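Local coordinates for protein YghZ aldo-keto reductase (Escherichia coli, PDB 3N6Q) that probably reduces aldehydes or ketones to alcohols with NADPH, as members of the aldo-keto reductase family do on their TIM-barrel scaffold, at residues L190-S195 against S206-T211; A282-S287 against L318-K323. All blocks are in the same frame, centred on the assembly; numbering follows the deposited sequence.

Interaction 1: residues L190-S195 against S206-T211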
loop_
_atom_site.group_PDB
_atom_site.type_symbol
_atom_site.label_atom_id
_atom_site.label_comp_id
_atom_site.label_asym_id
_atom_site.label_seq_id
_atom_site.Cartn_x
_atom_site.Cartn_y
_atom_site.Cartn_z
ATOM N N LEU B 190 1.656 13.899 -15.332
ATOM C CA LEU B 190 2.070 15.283 -15.004
ATOM C C LEU B 190 2.570 16.078 -16.211
ATOM O O LEU B 190 2.271 17.288 -16.364
ATOM C CB LEU B 190 3.126 15.295 -13.885
ATOM C CG LEU B 190 3.663 16.696 -13.579
ATOM C CD1 LEU B 190 2.570 17.582 -12.812
ATOM C CD2 LEU B 190 4.979 16.576 -12.758
ATOM N N ILE B 191 3.400 15.431 -17.028
ATOM C CA ILE B 191 4.372 16.129 -17.861
ATOM C C ILE B 191 4.857 15.239 -18.997
ATOM O O ILE B 191 4.972 13.966 -18.871
ATOM C CB ILE B 191 5.543 16.710 -16.991
ATOM C CG1 ILE B 191 6.413 17.678 -17.762
ATOM C CG2 ILE B 191 6.460 15.544 -16.425
ATOM C CD1 ILE B 191 7.353 18.518 -16.742
ATOM N N HIS B 192 5.169 15.894 -20.127
ATOM C CA HIS B 192 5.748 15.260 -21.291
ATOM C C HIS B 192 7.043 16.016 -21.564
ATOM O O HIS B 192 7.074 17.282 -21.554
ATOM C CB HIS B 192 4.759 15.355 -22.500
ATOM C CG HIS B 192 5.179 14.581 -23.726
ATOM N ND1 HIS B 192 6.367 14.809 -24.393
ATOM C CD2 HIS B 192 4.551 13.587 -24.412
ATOM C CE1 HIS B 192 6.442 14.013 -25.444
ATOM N NE2 HIS B 192 5.359 13.242 -25.460
ATOM N N GLN B 193 8.133 15.274 -21.750
ATOM C CA GLN B 193 9.385 15.858 -22.180
ATOM C C GLN B 193 9.736 15.487 -23.616
ATOM O O GLN B 193 10.336 14.423 -23.856
ATOM C CB GLN B 193 10.523 15.427 -21.189
ATOM C CG GLN B 193 11.854 15.951 -21.548
ATOM C CD GLN B 193 12.906 15.585 -20.474
ATOM O OE1 GLN B 193 14.007 15.210 -20.811
ATOM N NE2 GLN B 193 12.583 15.770 -19.213
ATOM N N PRO B 194 9.422 16.383 -24.602
ATOM C CA PRO B 194 9.816 16.171 -26.009
ATOM C C PRO B 194 11.090 16.939 -26.324
ATOM O O PRO B 194 11.443 17.916 -25.647
ATOM C CB PRO B 194 8.623 16.767 -26.790
ATOM C CG PRO B 194 8.264 18.005 -25.928
ATOM C CD PRO B 194 8.442 17.489 -24.456
ATOM N N SER B 195 11.793 16.551 -27.373
ATOM C CA SER B 195 12.822 17.428 -27.899
ATOM C C SER B 195 12.030 18.486 -28.650
ATOM O O SER B 195 11.213 18.125 -29.502
ATOM C CB SER B 195 13.680 16.677 -28.950
ATOM O OG SER B 195 14.509 15.728 -28.281
ATOM N N SER B 206 2.954 17.632 -35.157
ATOM C CA SER B 206 2.316 16.349 -34.918
ATOM C C SER B 206 0.943 16.422 -34.313
ATOM O O SER B 206 0.209 15.430 -34.337
ATOM C CB SER B 206 3.153 15.480 -33.968
ATOM O OG SER B 206 3.242 16.143 -32.706
ATOM N N GLY B 207 0.648 17.500 -33.629
ATOM C CA GLY B 207 -0.527 17.496 -32.788
ATOM C C GLY B 207 -0.228 17.286 -31.310
ATOM O O GLY B 207 -1.154 17.298 -30.477
ATOM N N LEU B 208 1.034 17.007 -30.961
ATOM C CA LEU B 208 1.354 16.868 -29.498
ATOM C C LEU B 208 0.892 18.027 -28.595
ATOM O O LEU B 208 0.242 17.838 -27.526
ATOM C CB LEU B 208 2.847 16.577 -29.251
ATOM C CG LEU B 208 3.047 16.130 -27.788
ATOM C CD1 LEU B 208 2.325 14.779 -27.439
ATOM C CD2 LEU B 208 4.528 16.053 -27.465
ATOM N N LEU B 209 1.149 19.246 -29.031
ATOM C CA LEU B 209 0.758 20.362 -28.186
ATOM C C LEU B 209 -0.789 20.418 -27.972
ATOM O O LEU B 209 -1.221 20.732 -26.884
ATOM C CB LEU B 209 1.372 21.709 -28.661
ATOM C CG LEU B 209 2.883 21.961 -28.333
ATOM C CD1 LEU B 209 3.265 23.424 -28.424
ATOM C CD2 LEU B 209 3.289 21.471 -26.931
ATOM N N ASP B 210 -1.575 19.942 -28.930
ATOM C CA ASP B 210 -3.053 19.864 -28.769
ATOM C C ASP B 210 -3.319 18.797 -27.665
ATOM O O ASP B 210 -4.139 19.001 -26.789
ATOM C CB ASP B 210 -3.773 19.350 -30.072
ATOM C CG ASP B 210 -3.633 20.299 -31.296
ATOM O OD1 ASP B 210 -3.739 21.498 -31.047
ATOM O OD2 ASP B 210 -3.426 19.828 -32.496
ATOM N N THR B 211 -2.717 17.613 -27.810
ATOM C CA THR B 211 -2.917 16.492 -26.852
ATOM C C THR B 211 -2.573 16.962 -25.412
ATOM O O THR B 211 -3.350 16.734 -24.464
ATOM C CB THR B 211 -2.083 15.274 -27.274
ATOM O OG1 THR B 211 -2.461 14.898 -28.607
ATOM C CG2 THR B 211 -2.375 14.055 -26.361
#
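The imidazole of H192 lies under a methyl of L208, and through this CH-pi contact a strand of the TIM barrel packs against the helix that follows it in the beta-alpha alternation. H192 sits on strand 191-193, held in parallel pairing between strands 162-168 and 218-221, while L208 opens helix 208-214 on the outside of the barrel. The two side chains reach for each other from opposite directions. CD2 of L208 stands 3.6 Å from the centroid of the H192 ring, 17° off the ring normal, over the face and somewhat toward the rim; its shortest approach is 3.5 Å, to CE1 of H192. The second methyl, CD1, rests 3.9 Å from CD2 of H192. Both residues carry CG anti to the backbone N (chi1 -173° in H192), a choice that extends ring and isobutyl group into the layer between strand and helix. A flat ring suits this layer because it offers a broad face to a branched alkyl group and still keeps a polar edge: NE2 of H192 is hydrogen-bonded to the carbonyl O of Y170, which fixes the turn of the ring. With an alanine here, the methyls of L208 would probably face a gap and the Y170 carbonyl would lose this partner. P194, two residues on from H192, adds a rigid apolar wall, its CB 4.2 Å from CD2 of L208, and helix 172-183 contributes T175, which touches both H192 and L208. G207, with positive phi, links helix 202-205 to the next helix, a backbone shape glycine adopts readily. Alongside it S206 forms an ST turn: its OG accepts a hydrogen bond of 2.9 Å from the backbone N of L208, with an N-H...O angle of 162°.

Interaction 2: residues A282-S287 against L318-K323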
loop_
_atom_site.group_PDB
_atom_site.type_symbol
_atom_site.label_atom_id
_atom_site.label_comp_id
_atom_site.label_asym_id
_atom_site.label_seq_id
_atom_site.Cartn_x
_atom_site.Cartn_y
_atom_site.Cartn_z
ATOM N N ALA B 282 21.298 32.244 -28.139
ATOM C CA ALA B 282 20.737 31.268 -27.159
ATOM C C ALA B 282 19.541 31.876 -26.410
ATOM O O ALA B 282 18.517 31.223 -26.219
ATOM C CB ALA B 282 21.845 30.843 -26.149
ATOM N N GLN B 283 19.658 33.142 -26.002
ATOM C CA GLN B 283 18.565 33.766 -25.284
ATOM C C GLN B 283 17.348 33.845 -26.207
ATOM O O GLN B 283 16.241 33.525 -25.764
ATOM C CB GLN B 283 18.923 35.179 -24.796
ATOM C CG GLN B 283 19.915 35.143 -23.604
ATOM C CD GLN B 283 20.604 36.459 -23.373
ATOM O OE1 GLN B 283 20.613 37.335 -24.257
ATOM N NE2 GLN B 283 21.228 36.602 -22.195
ATOM N N MET B 284 17.540 34.251 -27.470
ATOM C CA MET B 284 16.350 34.323 -28.384
ATOM C C MET B 284 15.691 32.916 -28.554
ATOM O O MET B 284 14.474 32.785 -28.621
ATOM C CB MET B 284 16.682 34.858 -29.770
ATOM C CG MET B 284 15.308 35.013 -30.603
ATOM S SD MET B 284 15.739 35.809 -32.196
ATOM C CE MET B 284 16.447 34.406 -33.117
ATOM N N ALA B 285 16.526 31.893 -28.735
ATOM C CA ALA B 285 16.042 30.501 -28.867
ATOM C C ALA B 285 15.182 30.045 -27.649
ATOM O O ALA B 285 14.109 29.435 -27.817
ATOM C CB ALA B 285 17.292 29.519 -29.104
ATOM N N LEU B 286 15.629 30.375 -26.423
ATOM C CA LEU B 286 14.889 30.102 -25.225
ATOM C C LEU B 286 13.628 30.968 -25.084
ATOM O O LEU B 286 12.569 30.474 -24.698
ATOM C CB LEU B 286 15.762 30.270 -23.987
ATOM C CG LEU B 286 16.992 29.354 -23.981
ATOM C CD1 LEU B 286 17.876 29.709 -22.705
ATOM C CD2 LEU B 286 16.558 27.868 -24.049
ATOM N N SER B 287 13.738 32.250 -25.422
ATOM C CA SER B 287 12.565 33.135 -25.321
ATOM C C SER B 287 11.477 32.644 -26.266
ATOM O O SER B 287 10.310 32.669 -25.951
ATOM C CB SER B 287 12.985 34.569 -25.716
ATOM O OG SER B 287 13.847 35.115 -24.714
ATOM N N LEU B 318 10.338 38.050 -23.541
ATOM C CA LEU B 318 9.576 36.894 -24.009
ATOM C C LEU B 318 8.626 37.283 -25.152
ATOM O O LEU B 318 7.812 36.464 -25.595
ATOM C CB LEU B 318 8.805 36.290 -22.844
ATOM C CG LEU B 318 9.743 35.718 -21.766
ATOM C CD1 LEU B 318 8.886 35.172 -20.620
ATOM C CD2 LEU B 318 10.707 34.590 -22.324
ATOM N N THR B 319 8.745 38.513 -25.650
ATOM C CA THR B 319 7.726 38.886 -26.666
ATOM C C THR B 319 8.292 38.878 -28.083
ATOM O O THR B 319 9.380 39.435 -28.345
ATOM C CB THR B 319 7.069 40.262 -26.347
ATOM O OG1 THR B 319 8.078 41.235 -26.352
ATOM C CG2 THR B 319 6.482 40.300 -24.954
ATOM N N PHE B 320 7.490 38.365 -29.018
ATOM C CA PHE B 320 7.830 38.404 -30.431
ATOM C C PHE B 320 6.630 38.987 -31.198
ATOM O O PHE B 320 5.528 38.560 -30.980
ATOM C CB PHE B 320 8.038 36.966 -30.951
ATOM C CG PHE B 320 9.307 36.296 -30.404
ATOM C CD1 PHE B 320 10.491 36.285 -31.190
ATOM C CD2 PHE B 320 9.330 35.767 -29.096
ATOM C CE1 PHE B 320 11.730 35.658 -30.664
ATOM C CE2 PHE B 320 10.546 35.238 -28.559
ATOM C CZ PHE B 320 11.705 35.165 -29.349
ATOM N N SER B 321 6.894 39.849 -32.165
ATOM C CA SER B 321 5.815 40.293 -33.071
ATOM C C SER B 321 5.504 39.196 -34.102
ATOM O O SER B 321 6.287 38.249 -34.347
ATOM C CB SER B 321 6.214 41.575 -33.768
ATOM O OG SER B 321 7.135 41.279 -34.786
ATOM N N THR B 322 4.316 39.300 -34.703
ATOM C CA THR B 322 3.964 38.436 -35.794
ATOM C C THR B 322 4.967 38.494 -36.940
ATOM O O THR B 322 5.347 37.450 -37.500
ATOM C CB THR B 322 2.550 38.800 -36.291
ATOM O OG1 THR B 322 1.617 38.440 -35.262
ATOM C CG2 THR B 322 2.254 38.076 -37.513
ATOM N N LYS B 323 5.453 39.693 -37.262
ATOM C CA LYS B 323 6.426 39.844 -38.327
ATOM C C LYS B 323 7.739 39.067 -37.995
ATOM O O LYS B 323 8.353 38.483 -38.885
ATOM C CB LYS B 323 6.774 41.331 -38.462
ATOM C CG LYS B 323 7.736 41.660 -39.601
ATOM C CD LYS B 323 7.927 43.192 -39.705
ATOM C CE LYS B 323 8.734 43.560 -40.941
ATOM N NZ LYS B 323 9.010 45.014 -40.899
#
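F320 drives the rim of its ring toward helix 281-289, meeting M284 and S287 edge-on. CG of M284 lies in the plane of the ring, 3.6 Å from CE1 of F320, and the two side chains run obliquely across each other. On the other side of CZ, CE2 of F320 comes within 3.6 Å of the carbonyl carbon of S287 and 3.8 Å from its CB. The small serine lets the ring approach the helix backbone this closely. M284 has CG anti to the backbone N (chi1 -175°), which lays its methylene beside the ring, and a bend at chi3 then turns the methyl aside. L318 adds a second apolar touch, its CD2 3.8 Å from CA of S287. The hydroxyl of S287 is buried, and its polar partners lie mainly beyond this contact, among them the carbonyl O of A314 and NE2 of Q279. R277 makes a cation-pi contact with F320, W288 meets it edge-to-face, and L325 and I328 of helix 322-334 touch it too. The aromatic thus plugs the junction between two outer helices, where the segment leading into the C-terminal helix packs on a helix of the TIM barrel's outer layer.

Overall arrangement
Following the chain from the N terminus, interaction 1 comes first: ten residues, including the short helix 202-205, separate segments 190-195 and 206-211, and the contact closes this local loop. The chain then continues through strand 218-221, an unmodelled part at 236-257 and helix 261-276. Interaction 2 follows, closing a longer loop of thirty residues that holds strand 297-300 and helix 305-312. The two loops are in series, neither nested nor crossed. The centres of interactions 1 and 2 are 20 Å apart. The nearest atoms of interactions 1 and 2 are about 11 Å apart. Interaction 1 ties a barrel strand to its outer helix, whereas interaction 2 joins helix 281-289 to the approach to helix 322-334, farther from the chain's centre.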